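Local structure of time interval measuring enzyme TIME (Bombyx mori, 2E47) at residues 89-92 with 98-101; 37-42 with 47-52; 11-16 with 20-25; 62-67 with 118-123; 108-111 with 115-118. The protein probably catalyses the dismutation of superoxide into hydrogen peroxide and oxygen with bound copper and zinc, as in the Cu,Zn superoxide dismutase family. All blocks are in the same frame, centred on the assembly; numbering follows the deposited sequence.

Followed from the N terminus, the chain first closes contact 3, a tight hairpin of strands 9-15 and 20-27. Contact 2 then spans the connection from strand 33-40 to strand 45-52; its side chains meet inside the barrel and near its end rather than along a shared edge. Contact 4 closes the longest loop, holding the metal-site loop against strand 120-124; contact 1 is nested within it and brings together the two outermost strands of the sheet. Contact 5 is a short loop closure just before strand 120-124 and shares G118 with the second segment of contact 4. F25 of contact 3 packs on both V121 of contact 4 and I116 of contact 5, joining hairpin, strand and loop.

Contact 1: 89-92 with 98-101; sequences GNVV and YSRI
Strands 87-93 and 98-105 are the two outermost strands of the sheet that curls into the Greek-key β-barrel of Cu,Zn superoxide dismutases, and V91 and V92 meet S99 and I101 where these edges approach. The pairing shows how a barrel can be closed without a backbone ladder. The strand axes come no nearer than 6.4 Å and run at 129° to each other; the backbones form no ladder here, and each strand is hydrogen-bonded to its other neighbour: V91 to Y47, S99 to I39. A side chain reaches over instead. Setting OG of S99 anti to its own nitrogen (chi1 174°) delivers the hydroxyl to V92 O at 2.9 Å, where it donates from well above the carbonyl plane, 58° out of it. Two waters fill in the remaining polar links. One accepts from V92 N (2.8 Å) and donates to R100 O, while the other donates to R100 O (2.9 Å) and, at longer range, to V92 O. On the inner side V91 CG1 lies 3.7 Å from I101 CG1, and the same methyl reaches I101 CD1; F49 also packs on V91. V92 O thus takes both a serine hydroxyl and a water, R100 O takes two waters, and the join rests on one direct hydroxyl bond, two bridging waters and an apolar pair within.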
loop_
_atom_site.group_PDB
_atom_site.type_symbol
_atom_site.label_atom_id
_atom_site.label_comp_id
_atom_site.label_asym_id
_atom_site.label_seq_id
_atom_site.Cartn_x
_atom_site.Cartn_y
_atom_site.Cartn_z
ATOM N N GLY A 89 12.692 13.595 7.064
ATOM C CA GLY A 89 13.966 13.726 7.750
ATOM C C GLY A 89 14.816 12.445 7.738
ATOM O O GLY A 89 14.834 11.756 6.725
ATOM N N ASN A 90 15.553 12.198 8.812
ATOM C CA ASN A 90 16.401 11.010 8.962
ATOM C C ASN A 90 15.874 10.250 10.126
ATOM O O ASN A 90 15.355 10.886 11.067
ATOM C CB ASN A 90 17.847 11.430 9.335
ATOM C CG ASN A 90 18.609 12.049 8.154
ATOM O OD1 ASN A 90 19.102 13.183 8.223
ATOM N ND2 ASN A 90 18.745 11.301 7.107
ATOM N N VAL A 91 16.028 8.924 10.118
ATOM C CA VAL A 91 15.752 8.118 11.306
ATOM C C VAL A 91 17.073 7.655 11.892
ATOM O O VAL A 91 18.003 7.397 11.160
ATOM C CB VAL A 91 14.820 6.875 11.039
ATOM C CG1 VAL A 91 13.487 7.347 10.559
ATOM C CG2 VAL A 91 15.366 5.967 10.012
ATOM N N VAL A 92 17.136 7.538 13.217
ATOM C CA VAL A 92 18.373 7.182 13.881
ATOM C C VAL A 92 18.387 5.757 14.395
ATOM O O VAL A 92 17.439 5.359 15.064
ATOM C CB VAL A 92 18.577 8.103 15.069
ATOM C CG1 VAL A 92 19.841 7.655 15.838
ATOM C CG2 VAL A 92 18.611 9.633 14.567
ATOM N N TYR A 98 18.709 -0.896 15.962
ATOM C CA TYR A 98 17.311 -0.632 16.133
ATOM C C TYR A 98 17.010 0.893 16.075
ATOM O O TYR A 98 17.733 1.684 16.672
ATOM C CB TYR A 98 16.842 -1.194 17.461
ATOM C CG TYR A 98 15.499 -0.692 17.869
ATOM C CD1 TYR A 98 14.341 -1.226 17.323
ATOM C CD2 TYR A 98 15.378 0.338 18.809
ATOM C CE1 TYR A 98 13.071 -0.726 17.725
ATOM C CE2 TYR A 98 14.123 0.832 19.200
ATOM C CZ TYR A 98 12.988 0.285 18.655
ATOM O OH TYR A 98 11.753 0.774 19.045
ATOM N N SER A 99 15.938 1.281 15.376
ATOM C CA SER A 99 15.559 2.664 15.261
ATOM C C SER A 99 14.133 2.792 15.796
ATOM O O SER A 99 13.219 2.136 15.286
ATOM C CB SER A 99 15.512 3.114 13.829
ATOM O OG SER A 99 14.990 4.443 13.821
ATOM N N ARG A 100 13.974 3.681 16.766
ATOM C CA ARG A 100 12.714 4.082 17.333
ATOM C C ARG A 100 12.305 5.336 16.578
ATOM O O ARG A 100 13.011 6.320 16.610
ATOM C CB ARG A 100 12.931 4.447 18.829
ATOM C CG ARG A 100 11.731 4.192 19.760
ATOM C CD ARG A 100 10.495 5.013 19.500
ATOM N NE ARG A 100 9.350 4.125 19.211
ATOM C CZ ARG A 100 8.048 4.459 19.178
ATOM N NH1 ARG A 100 7.154 3.533 18.851
ATOM N NH2 ARG A 100 7.626 5.683 19.445
ATOM N N ILE A 101 11.206 5.282 15.842
ATOM C CA ILE A 101 10.663 6.474 15.216
ATOM C C ILE A 101 9.528 7.101 16.059
ATOM O O ILE A 101 8.576 6.419 16.476
ATOM C CB ILE A 101 10.129 6.131 13.809
ATOM C CG1 ILE A 101 11.248 5.539 12.942
ATOM C CG2 ILE A 101 9.490 7.364 13.137
ATOM C CD1 ILE A 101 10.635 4.807 11.740
HETATM O O HOH W 1 14.782 8.124 14.600
HETATM O O HOH W 2 15.727 6.892 17.372
#

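Contact 2: 37-42 with 47-52. With CU (copper (II) ion), chain E.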
loop_
_atom_site.group_PDB
_atom_site.type_symbol
_atom_site.label_atom_id
_atom_site.label_comp_id
_atom_site.label_asym_id
_atom_site.label_seq_id
_atom_site.Cartn_x
_atom_site.Cartn_y
_atom_site.Cartn_z
ATOM N N GLY A 37 7.132 4.062 15.273
ATOM C CA GLY A 37 7.350 2.658 15.011
ATOM C C GLY A 37 8.790 2.368 15.268
ATOM O O GLY A 37 9.480 3.140 15.973
ATOM N N GLY A 38 9.264 1.283 14.662
ATOM C CA GLY A 38 10.566 0.742 15.011
ATOM C C GLY A 38 11.021 0.079 13.764
ATOM O O GLY A 38 10.194 -0.471 13.054
ATOM N N ILE A 39 12.322 0.141 13.476
ATOM C CA ILE A 39 12.903 -0.554 12.315
ATOM C C ILE A 39 14.148 -1.187 12.879
ATOM O O ILE A 39 14.775 -0.593 13.725
ATOM C CB ILE A 39 13.261 0.422 11.188
ATOM C CG1 ILE A 39 12.021 1.216 10.737
ATOM C CG2 ILE A 39 13.875 -0.283 9.966
ATOM C CD1 ILE A 39 12.500 2.365 9.824
ATOM N N THR A 40 14.466 -2.406 12.478
ATOM C CA THR A 40 15.768 -2.984 12.780
ATOM C C THR A 40 16.508 -3.366 11.498
ATOM O O THR A 40 15.912 -3.648 10.452
ATOM C CB THR A 40 15.620 -4.254 13.664
ATOM O OG1 THR A 40 14.822 -5.198 12.932
ATOM C CG2 THR A 40 14.870 -3.888 14.899
ATOM N N GLY A 41 17.822 -3.347 11.565
ATOM C CA GLY A 41 18.615 -3.852 10.460
ATOM C C GLY A 41 19.704 -2.946 9.938
ATOM O O GLY A 41 20.389 -3.330 9.015
ATOM N N LEU A 42 19.869 -1.731 10.470
ATOM C CA LEU A 42 21.007 -0.934 10.023
ATOM C C LEU A 42 21.896 -0.548 11.178
ATOM O O LEU A 42 21.433 -0.407 12.295
ATOM C CB LEU A 42 20.588 0.335 9.318
ATOM C CG LEU A 42 19.847 0.157 8.012
ATOM C CD1 LEU A 42 19.120 1.496 7.743
ATOM C CD2 LEU A 42 20.756 -0.294 6.940
ATOM N N TYR A 47 19.650 7.999 8.646
ATOM C CA TYR A 47 19.340 7.521 7.293
ATOM C C TYR A 47 18.100 8.242 6.819
ATOM O O TYR A 47 17.116 8.341 7.587
ATOM C CB TYR A 47 19.061 6.017 7.342
ATOM C CG TYR A 47 20.263 5.202 7.902
ATOM C CD1 TYR A 47 20.387 4.963 9.278
ATOM C CD2 TYR A 47 21.214 4.698 7.077
ATOM C CE1 TYR A 47 21.447 4.251 9.840
ATOM C CE2 TYR A 47 22.295 3.951 7.633
ATOM C CZ TYR A 47 22.389 3.754 9.009
ATOM O OH TYR A 47 23.440 3.026 9.550
ATOM N N GLY A 48 18.134 8.701 5.565
ATOM C CA GLY A 48 17.001 9.382 4.950
ATOM C C GLY A 48 15.755 8.566 5.005
ATOM O O GLY A 48 15.782 7.355 4.767
ATOM N N PHE A 49 14.646 9.204 5.358
ATOM C CA PHE A 49 13.391 8.493 5.402
ATOM C C PHE A 49 12.332 9.424 4.827
ATOM O O PHE A 49 12.117 10.488 5.356
ATOM C CB PHE A 49 13.103 8.234 6.847
ATOM C CG PHE A 49 11.931 7.350 7.078
ATOM C CD1 PHE A 49 10.844 7.811 7.793
ATOM C CD2 PHE A 49 11.957 6.062 6.659
ATOM C CE1 PHE A 49 9.776 6.987 8.021
ATOM C CE2 PHE A 49 10.918 5.234 6.875
ATOM C CZ PHE A 49 9.805 5.705 7.548
ATOM N N HIS A 50 11.700 9.062 3.709
ATOM C CA HIS A 50 10.792 10.003 3.030
ATOM C C HIS A 50 9.529 9.324 2.528
ATOM O O HIS A 50 9.575 8.139 2.299
ATOM C CB HIS A 50 11.465 10.600 1.808
ATOM C CG HIS A 50 12.912 10.932 2.009
ATOM N ND1 HIS A 50 13.899 10.461 1.165
ATOM C CD2 HIS A 50 13.534 11.698 2.954
ATOM C CE1 HIS A 50 15.067 10.921 1.587
ATOM N NE2 HIS A 50 14.878 11.683 2.662
ATOM N N VAL A 51 8.460 10.087 2.264
ATOM C CA VAL A 51 7.299 9.595 1.529
ATOM C C VAL A 51 7.560 9.911 0.071
ATOM O O VAL A 51 7.753 11.131 -0.324
ATOM C CB VAL A 51 6.018 10.283 2.000
ATOM C CG1 VAL A 51 4.801 9.824 1.179
ATOM C CG2 VAL A 51 5.786 10.004 3.550
ATOM N N HIS A 52 7.596 8.870 -0.748
ATOM C CA HIS A 52 7.824 9.075 -2.161
ATOM C C HIS A 52 6.436 9.105 -2.860
ATOM O O HIS A 52 5.404 8.720 -2.297
ATOM C CB HIS A 52 8.797 8.010 -2.708
ATOM C CG HIS A 52 10.242 8.243 -2.346
ATOM N ND1 HIS A 52 11.265 8.069 -3.245
ATOM C CD2 HIS A 52 10.839 8.599 -1.188
ATOM C CE1 HIS A 52 12.423 8.295 -2.655
ATOM N NE2 HIS A 52 12.193 8.642 -1.403
HETATM CU CU CU E . 13.829 9.685 -0.718
#
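With CG set anti to the carbonyl carbon in both residues, L42 (chi1 -65°) and Y47 (chi1 -59°) bring their side chains together near one end of the Greek-key β-barrel. L42 CD1 sits over the middle of the Y47 ring, 3.8 Å from its centroid and only 7° off the ring normal, a well-centred CH-π contact. L42 CB leans over the phenol end of that ring, 3.9 Å from Y47 CZ. The tyrosine hydroxyl is held by P43 O, in the connection between the two segments, which helps hold the ring in place. Farther in, I39 CD1 approaches F49 CE2 obliquely at 4.4 Å. These are the touching pairs of two segments that exchange no hydrogen bond here: 37-40 bonds to the neighbouring strands 20-27 and 98-105, and 47-52 to 87-93 and 120-124. The side chains of 47-52 alternate. Y47 and F49 point toward 37-42, F49 into the buried core, whereas H50 and H52 turn to the copper site, which H67 and H124 complete. D128 bonds the far nitrogen of H50 and so acts as its second shell. The two histidines use different ring nitrogens: H50 binds the copper ion through ND1 at 2.0 Å, H52 through NE2 at 2.1 Å.

Contact 3: 11-16 with 20-25; sequences IAVLST and RGNITF. With NAG (2-acetamido-2-deoxy-beta-D-glucopyranose), chain C.
Backbone bonds carry the pairing of A12 and L14 with I23 and G21. A12 N donates to I23 O at 2.8 Å, and I23 N donates back to A12 O (2.9 Å); L14 and G21 form the second hydrogen-bonded pair. Apolar contacts follow on the face of A12, L14 and I23, where L14 CD2 meets I23 CD1 at 3.8 Å and F25 extends the packing past A12 CB. The opposite face carries V13 and N22 side by side, V13 CG2 being 3.6 Å from N22 OD1; it also packs on S58 of the second subunit. At the turn end, R20 NH2 gives T16 O a weak bond. The covalent interaction is the sugar, N22 ND2 to NAG C1 at 1.5 Å, on an asparagine followed by I23 and T24, the N-X-T sequon of N-glycosylation. Five bridges, alternately hydrogen-bonded and non-hydrogen-bonded, closed by a four-residue connection, make this a classical antiparallel β-hairpin, the first of the Greek-key barrel.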
loop_
_atom_site.group_PDB
_atom_site.type_symbol
_atom_site.label_atom_id
_atom_site.label_comp_id
_atom_site.label_asym_id
_atom_site.label_seq_id
_atom_site.Cartn_x
_atom_site.Cartn_y
_atom_site.Cartn_z
ATOM N N ILE A 11 -0.414 2.653 7.842
ATOM C CA ILE A 11 0.720 1.888 8.316
ATOM C C ILE A 11 1.480 1.475 7.058
ATOM O O ILE A 11 0.854 1.313 5.980
ATOM C CB ILE A 11 0.266 0.616 9.025
ATOM C CG1 ILE A 11 1.496 -0.153 9.545
ATOM C CG2 ILE A 11 -0.538 -0.310 8.054
ATOM C CD1 ILE A 11 1.154 -1.177 10.711
ATOM N N ALA A 12 2.803 1.391 7.166
ATOM C CA ALA A 12 3.690 0.897 6.066
ATOM C C ALA A 12 4.550 -0.134 6.718
ATOM O O ALA A 12 4.984 0.065 7.873
ATOM C CB ALA A 12 4.624 2.022 5.550
ATOM N N VAL A 13 4.856 -1.195 6.007
ATOM C CA VAL A 13 5.697 -2.234 6.560
ATOM C C VAL A 13 6.923 -2.319 5.705
ATOM O O VAL A 13 6.818 -2.382 4.514
ATOM C CB VAL A 13 4.914 -3.616 6.618
ATOM C CG1 VAL A 13 5.793 -4.710 6.997
ATOM C CG2 VAL A 13 3.714 -3.527 7.634
ATOM N N LEU A 14 8.093 -2.307 6.305
ATOM C CA LEU A 14 9.365 -2.573 5.604
ATOM C C LEU A 14 9.761 -4.055 5.839
ATOM O O LEU A 14 9.699 -4.509 6.981
ATOM C CB LEU A 14 10.398 -1.731 6.316
ATOM C CG LEU A 14 10.666 -0.304 5.802
ATOM C CD1 LEU A 14 9.637 0.205 4.834
ATOM C CD2 LEU A 14 11.142 0.721 6.814
ATOM N N SER A 15 10.160 -4.792 4.800
ATOM C CA SER A 15 10.455 -6.179 4.963
ATOM C C SER A 15 11.426 -6.619 3.832
ATOM O O SER A 15 11.017 -6.734 2.662
ATOM C CB SER A 15 9.154 -7.028 4.950
ATOM O OG SER A 15 9.421 -8.300 5.564
ATOM N N THR A 16 12.679 -6.853 4.237
ATOM C CA THR A 16 13.831 -7.139 3.407
ATOM C C THR A 16 14.512 -8.363 4.117
ATOM O O THR A 16 14.079 -8.740 5.226
ATOM C CB THR A 16 14.652 -5.820 3.405
ATOM O OG1 THR A 16 14.315 -5.028 2.239
ATOM C CG2 THR A 16 16.102 -5.924 3.568
ATOM N N ARG A 20 13.598 -4.813 8.910
ATOM C CA ARG A 20 12.200 -5.020 9.255
ATOM C C ARG A 20 11.673 -3.881 10.067
ATOM O O ARG A 20 12.316 -3.443 11.033
ATOM C CB ARG A 20 11.967 -6.318 10.097
ATOM C CG ARG A 20 12.708 -7.550 9.601
ATOM C CD ARG A 20 11.828 -8.424 8.756
ATOM N NE ARG A 20 12.077 -9.830 9.120
ATOM C CZ ARG A 20 12.867 -10.664 8.431
ATOM N NH1 ARG A 20 13.032 -11.920 8.855
ATOM N NH2 ARG A 20 13.474 -10.247 7.312
ATOM N N GLY A 21 10.458 -3.459 9.734
ATOM C CA GLY A 21 9.805 -2.470 10.555
ATOM C C GLY A 21 8.363 -2.248 10.239
ATOM O O GLY A 21 7.867 -2.699 9.208
ATOM N N ASN A 22 7.690 -1.579 11.170
ATOM C CA ASN A 22 6.320 -1.084 11.016
ATOM C C ASN A 22 6.388 0.390 11.303
ATOM O O ASN A 22 7.013 0.798 12.300
ATOM C CB ASN A 22 5.389 -1.686 12.091
ATOM C CG ASN A 22 5.364 -3.230 12.041
ATOM O OD1 ASN A 22 5.027 -3.798 10.982
ATOM N ND2 ASN A 22 5.800 -3.895 13.145
ATOM N N ILE A 23 5.729 1.165 10.458
ATOM C CA ILE A 23 5.544 2.618 10.664
ATOM C C ILE A 23 4.085 2.957 10.557
ATOM O O ILE A 23 3.474 2.656 9.543
ATOM C CB ILE A 23 6.402 3.449 9.662
ATOM C CG1 ILE A 23 7.877 3.048 9.813
ATOM C CG2 ILE A 23 6.260 5.032 9.917
ATOM C CD1 ILE A 23 8.220 2.021 8.839
ATOM N N THR A 24 3.558 3.596 11.612
ATOM C CA THR A 24 2.174 3.867 11.807
ATOM C C THR A 24 1.958 5.412 11.708
ATOM O O THR A 24 2.805 6.147 12.165
ATOM C CB THR A 24 1.850 3.294 13.228
ATOM O OG1 THR A 24 1.306 1.938 13.131
ATOM C CG2 THR A 24 1.070 4.150 14.033
ATOM N N PHE A 25 0.829 5.869 11.172
ATOM C CA PHE A 25 0.577 7.317 11.019
ATOM C C PHE A 25 -0.758 7.580 11.647
ATOM O O PHE A 25 -1.717 6.972 11.239
ATOM C CB PHE A 25 0.462 7.649 9.534
ATOM C CG PHE A 25 1.709 7.325 8.738
ATOM C CD1 PHE A 25 2.623 8.342 8.441
ATOM C CD2 PHE A 25 1.972 6.032 8.318
ATOM C CE1 PHE A 25 3.770 8.066 7.728
ATOM C CE2 PHE A 25 3.134 5.711 7.589
ATOM C CZ PHE A 25 4.032 6.734 7.272
HETATM C C1 NAG C . 4.890 -4.893 13.702
HETATM C C2 NAG C . 3.470 -5.114 14.263
HETATM C C3 NAG C . 3.313 -6.422 15.067
HETATM C C4 NAG C . 4.261 -7.587 14.761
HETATM C C5 NAG C . 5.461 -7.219 13.884
HETATM C C6 NAG C . 5.861 -8.385 12.972
HETATM C C7 NAG C . 1.990 -3.110 14.731
HETATM C C8 NAG C . 1.943 -2.659 13.316
HETATM N N2 NAG C . 2.965 -3.984 15.083
HETATM O O3 NAG C . 1.975 -6.874 15.000
HETATM O O4 NAG C . 4.815 -7.903 16.019
HETATM O O5 NAG C . 5.209 -6.092 13.056
HETATM O O6 NAG C . 6.161 -9.572 13.682
HETATM O O7 NAG C . 1.131 -2.646 15.482
#

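Contact 4: 62-67 with 118-123. With ZN (zinc ion), chain F; CU (copper (II) ion), chain E.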
loop_
_atom_site.group_PDB
_atom_site.type_symbol
_atom_site.label_atom_id
_atom_site.label_comp_id
_atom_site.label_asym_id
_atom_site.label_seq_id
_atom_site.Cartn_x
_atom_site.Cartn_y
_atom_site.Cartn_z
ATOM N N LEU A 62 12.785 1.817 -6.801
ATOM C CA LEU A 62 12.860 2.889 -7.816
ATOM C C LEU A 62 11.503 3.398 -8.329
ATOM O O LEU A 62 11.336 4.598 -8.572
ATOM C CB LEU A 62 13.698 2.416 -9.012
ATOM C CG LEU A 62 14.728 3.403 -9.599
ATOM C CD1 LEU A 62 14.059 4.501 -10.456
ATOM C CD2 LEU A 62 15.629 4.065 -8.500
ATOM N N SER A 63 10.547 2.490 -8.518
ATOM C CA SER A 63 9.272 2.815 -9.157
ATOM C C SER A 63 8.381 3.598 -8.201
ATOM O O SER A 63 7.362 4.161 -8.613
ATOM C CB SER A 63 8.597 1.525 -9.719
ATOM O OG SER A 63 8.427 0.545 -8.659
ATOM N N THR A 64 8.811 3.752 -6.937
ATOM C CA THR A 64 8.094 4.670 -6.082
ATOM C C THR A 64 8.220 6.147 -6.460
ATOM O O THR A 64 7.456 6.975 -5.942
ATOM C CB THR A 64 8.421 4.473 -4.574
ATOM O OG1 THR A 64 9.719 4.977 -4.315
ATOM C CG2 THR A 64 8.309 2.987 -4.198
ATOM N N GLY A 65 9.159 6.472 -7.368
ATOM C CA GLY A 65 9.288 7.821 -7.892
ATOM C C GLY A 65 10.137 8.697 -6.962
ATOM O O GLY A 65 10.995 8.187 -6.212
ATOM N N SER A 66 9.898 10.009 -7.005
ATOM C CA SER A 66 10.689 10.941 -6.210
ATOM C C SER A 66 9.902 11.377 -4.980
ATOM O O SER A 66 8.830 10.847 -4.676
ATOM C CB SER A 66 11.130 12.149 -7.071
ATOM O OG SER A 66 10.039 12.777 -7.714
ATOM N N HIS A 67 10.416 12.342 -4.247
ATOM C CA HIS A 67 9.807 12.694 -2.997
ATOM C C HIS A 67 8.420 13.253 -3.288
ATOM O O HIS A 67 8.252 14.040 -4.239
ATOM C CB HIS A 67 10.712 13.667 -2.189
ATOM C CG HIS A 67 11.999 13.051 -1.708
ATOM N ND1 HIS A 67 12.992 13.787 -1.102
ATOM C CD2 HIS A 67 12.435 11.751 -1.759
ATOM C CE1 HIS A 67 13.985 12.935 -0.794
ATOM N NE2 HIS A 67 13.644 11.676 -1.120
ATOM N N GLY A 118 -1.578 5.301 0.126
ATOM C CA GLY A 118 -1.298 4.780 -1.208
ATOM C C GLY A 118 0.036 5.244 -1.725
ATOM O O GLY A 118 0.422 4.855 -2.834
ATOM N N ARG A 119 0.734 6.112 -0.966
ATOM C CA ARG A 119 2.082 6.529 -1.352
ATOM C C ARG A 119 3.092 5.570 -0.699
ATOM O O ARG A 119 2.689 4.560 -0.177
ATOM C CB ARG A 119 2.311 8.049 -1.073
ATOM C CG ARG A 119 1.231 8.833 -1.845
ATOM C CD ARG A 119 1.389 10.293 -1.839
ATOM N NE ARG A 119 0.228 10.979 -2.465
ATOM C CZ ARG A 119 0.036 11.142 -3.788
ATOM N NH1 ARG A 119 -1.035 11.792 -4.208
ATOM N NH2 ARG A 119 0.893 10.694 -4.687
ATOM N N ALA A 120 4.387 5.827 -0.769
ATOM C CA ALA A 120 5.362 4.831 -0.236
ATOM C C ALA A 120 6.284 5.522 0.756
ATOM O O ALA A 120 6.593 6.713 0.605
ATOM C CB ALA A 120 6.190 4.264 -1.346
ATOM N N VAL A 121 6.684 4.797 1.804
ATOM C CA VAL A 121 7.754 5.286 2.651
ATOM C C VAL A 121 9.009 4.616 2.094
ATOM O O VAL A 121 8.956 3.423 1.691
ATOM C CB VAL A 121 7.503 4.832 4.086
ATOM C CG1 VAL A 121 8.768 5.003 4.832
ATOM C CG2 VAL A 121 6.520 5.741 4.684
ATOM N N VAL A 122 10.120 5.335 2.070
ATOM C CA VAL A 122 11.376 4.800 1.555
ATOM C C VAL A 122 12.498 5.123 2.534
ATOM O O VAL A 122 12.670 6.300 2.935
ATOM C CB VAL A 122 11.806 5.359 0.212
ATOM C CG1 VAL A 122 13.165 4.707 -0.214
ATOM C CG2 VAL A 122 10.726 5.071 -0.831
ATOM N N LEU A 123 13.229 4.079 2.927
ATOM C CA LEU A 123 14.404 4.241 3.800
ATOM C C LEU A 123 15.606 4.178 2.921
ATOM O O LEU A 123 15.757 3.201 2.143
ATOM C CB LEU A 123 14.498 3.057 4.757
ATOM C CG LEU A 123 15.646 2.936 5.754
ATOM C CD1 LEU A 123 15.646 4.066 6.741
ATOM C CD2 LEU A 123 15.450 1.618 6.505
HETATM ZN ZN ZN F . 12.693 15.741 -0.562
HETATM CU CU CU E . 13.829 9.685 -0.718
#
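T64 meets V122 with its hydroxyl rather than its methyl: OG1 lies 3.6 Å from V122 CG2, a polar atom laid against a hydrocarbon in a buried place. A chi1 of 73° wedges OG1 between the backbone nitrogen and the carbonyl carbon, which leaves CG2 to rest on A120 CB at 3.8 Å. The oxygen is not left without a partner, since it bonds to C61 O, one turn back in the short 3-10 segment; C61 is itself joined by a disulfide to C150. T64 thus plugs the metal-site loop onto alternate residues of strand 120-124, with the side chains of H52 and R147 packed around it. Beyond T64 the chain reaches H67, the histidine that bridges the two metals of the Cu,Zn superoxide dismutase site. Its ND1 binds zinc at 2.0 Å and its NE2 binds copper, also at 2.0 Å; H75, H84 and D87 complete the zinc site. G65 O accepts from ND1 of the copper ligand H52, a second-shell bond, and from R147 NH2. T64 therefore touches strand 120-124 through van der Waals contact alone, while its hydroxyl is satisfied by C61 O within its own loop.

Contact 5: 108-111 with 115-118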
loop_
_atom_site.group_PDB
_atom_site.type_symbol
_atom_site.label_atom_id
_atom_site.label_comp_id
_atom_site.label_asym_id
_atom_site.label_seq_id
_atom_site.Cartn_x
_atom_site.Cartn_y
_atom_site.Cartn_z
ATOM N N ILE A 108 2.461 16.310 6.056
ATOM C CA ILE A 108 1.713 15.159 5.608
ATOM C C ILE A 108 0.290 15.128 6.214
ATOM O O ILE A 108 0.054 15.635 7.308
ATOM C CB ILE A 108 2.459 13.817 5.930
ATOM C CG1 ILE A 108 2.727 13.652 7.431
ATOM C CG2 ILE A 108 3.824 13.708 5.130
ATOM C CD1 ILE A 108 3.311 12.224 7.860
ATOM N N SER A 109 -0.605 14.448 5.538
ATOM C CA SER A 109 -1.937 14.257 6.016
ATOM C C SER A 109 -2.394 12.848 5.543
ATOM O O SER A 109 -1.796 12.212 4.645
ATOM C CB SER A 109 -2.862 15.316 5.402
ATOM O OG SER A 109 -4.170 15.267 5.969
ATOM N N LEU A 110 -3.476 12.396 6.147
ATOM C CA LEU A 110 -4.092 11.132 5.825
ATOM C C LEU A 110 -5.128 11.278 4.708
ATOM O O LEU A 110 -5.516 10.293 4.092
ATOM C CB LEU A 110 -4.683 10.528 7.088
ATOM C CG LEU A 110 -3.617 10.049 8.104
ATOM C CD1 LEU A 110 -4.311 9.047 8.967
ATOM C CD2 LEU A 110 -2.359 9.451 7.518
ATOM N N SER A 111 -5.510 12.518 4.398
ATOM C CA SER A 111 -6.400 12.806 3.259
ATOM C C SER A 111 -6.099 14.196 2.667
ATOM O O SER A 111 -5.210 14.900 3.135
ATOM C CB SER A 111 -7.885 12.694 3.668
ATOM O OG SER A 111 -8.215 13.655 4.655
ATOM N N GLY A 115 -2.346 14.130 1.233
ATOM C CA GLY A 115 -2.703 12.813 1.737
ATOM C C GLY A 115 -1.630 11.847 1.264
ATOM O O GLY A 115 -1.268 11.863 0.096
ATOM N N ILE A 116 -1.092 11.035 2.173
ATOM C CA ILE A 116 -0.034 10.022 1.822
ATOM C C ILE A 116 -0.540 8.582 1.703
ATOM O O ILE A 116 0.236 7.685 1.415
ATOM C CB ILE A 116 1.123 10.044 2.806
ATOM C CG1 ILE A 116 0.628 9.668 4.214
ATOM C CG2 ILE A 116 1.648 11.474 2.946
ATOM C CD1 ILE A 116 1.656 10.027 5.291
ATOM N N ILE A 117 -1.833 8.347 1.878
ATOM C CA ILE A 117 -2.291 6.964 1.743
ATOM C C ILE A 117 -2.167 6.498 0.300
ATOM O O ILE A 117 -2.561 7.214 -0.642
ATOM C CB ILE A 117 -3.728 6.712 2.333
ATOM C CG1 ILE A 117 -3.661 6.778 3.851
ATOM C CG2 ILE A 117 -4.293 5.353 1.855
ATOM C CD1 ILE A 117 -4.994 7.038 4.463
ATOM N N GLY A 118 -1.578 5.301 0.126
ATOM C CA GLY A 118 -1.298 4.780 -1.208
ATOM C C GLY A 118 0.036 5.244 -1.725
ATOM O O GLY A 118 0.422 4.855 -2.834
HETATM O O HOH W 3 -4.258 10.048 1.976
#
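The flat groups where S109 and L110 meet I116 and I117 are peptide units: the 109-110 and 110-111 peptides present their carbonyl oxygens, the 115-116 and 116-117 peptides their N-H edges. S109 O receives I116 N at 2.8 Å, close to the line of the C=O bond, and G115 CA adds a CH···O contact to the same oxygen at 3.1 Å. A water accepts from I117 N (3.0 Å), but its link to L110 O is too short to be trusted; I117 CD1 lies against that oxygen. S109 OG turns back to S111 O, holding the bend from its own side. Apolar branches cover the inner side. In I108 and I116 alike, CG1 sits between the backbone nitrogen and the carbonyl carbon (chi1 59° and 62°), a placement that brings I108 CD1 to 3.8 Å from I116 CD1 and leaves the CG2 methyls facing each other. F25 of strand 20-27 packs on the pair, and I117 on G118 of the second subunit. The base of the loop is thus closed by one direct backbone bond, with packed isoleucines anchoring it to the barrel core.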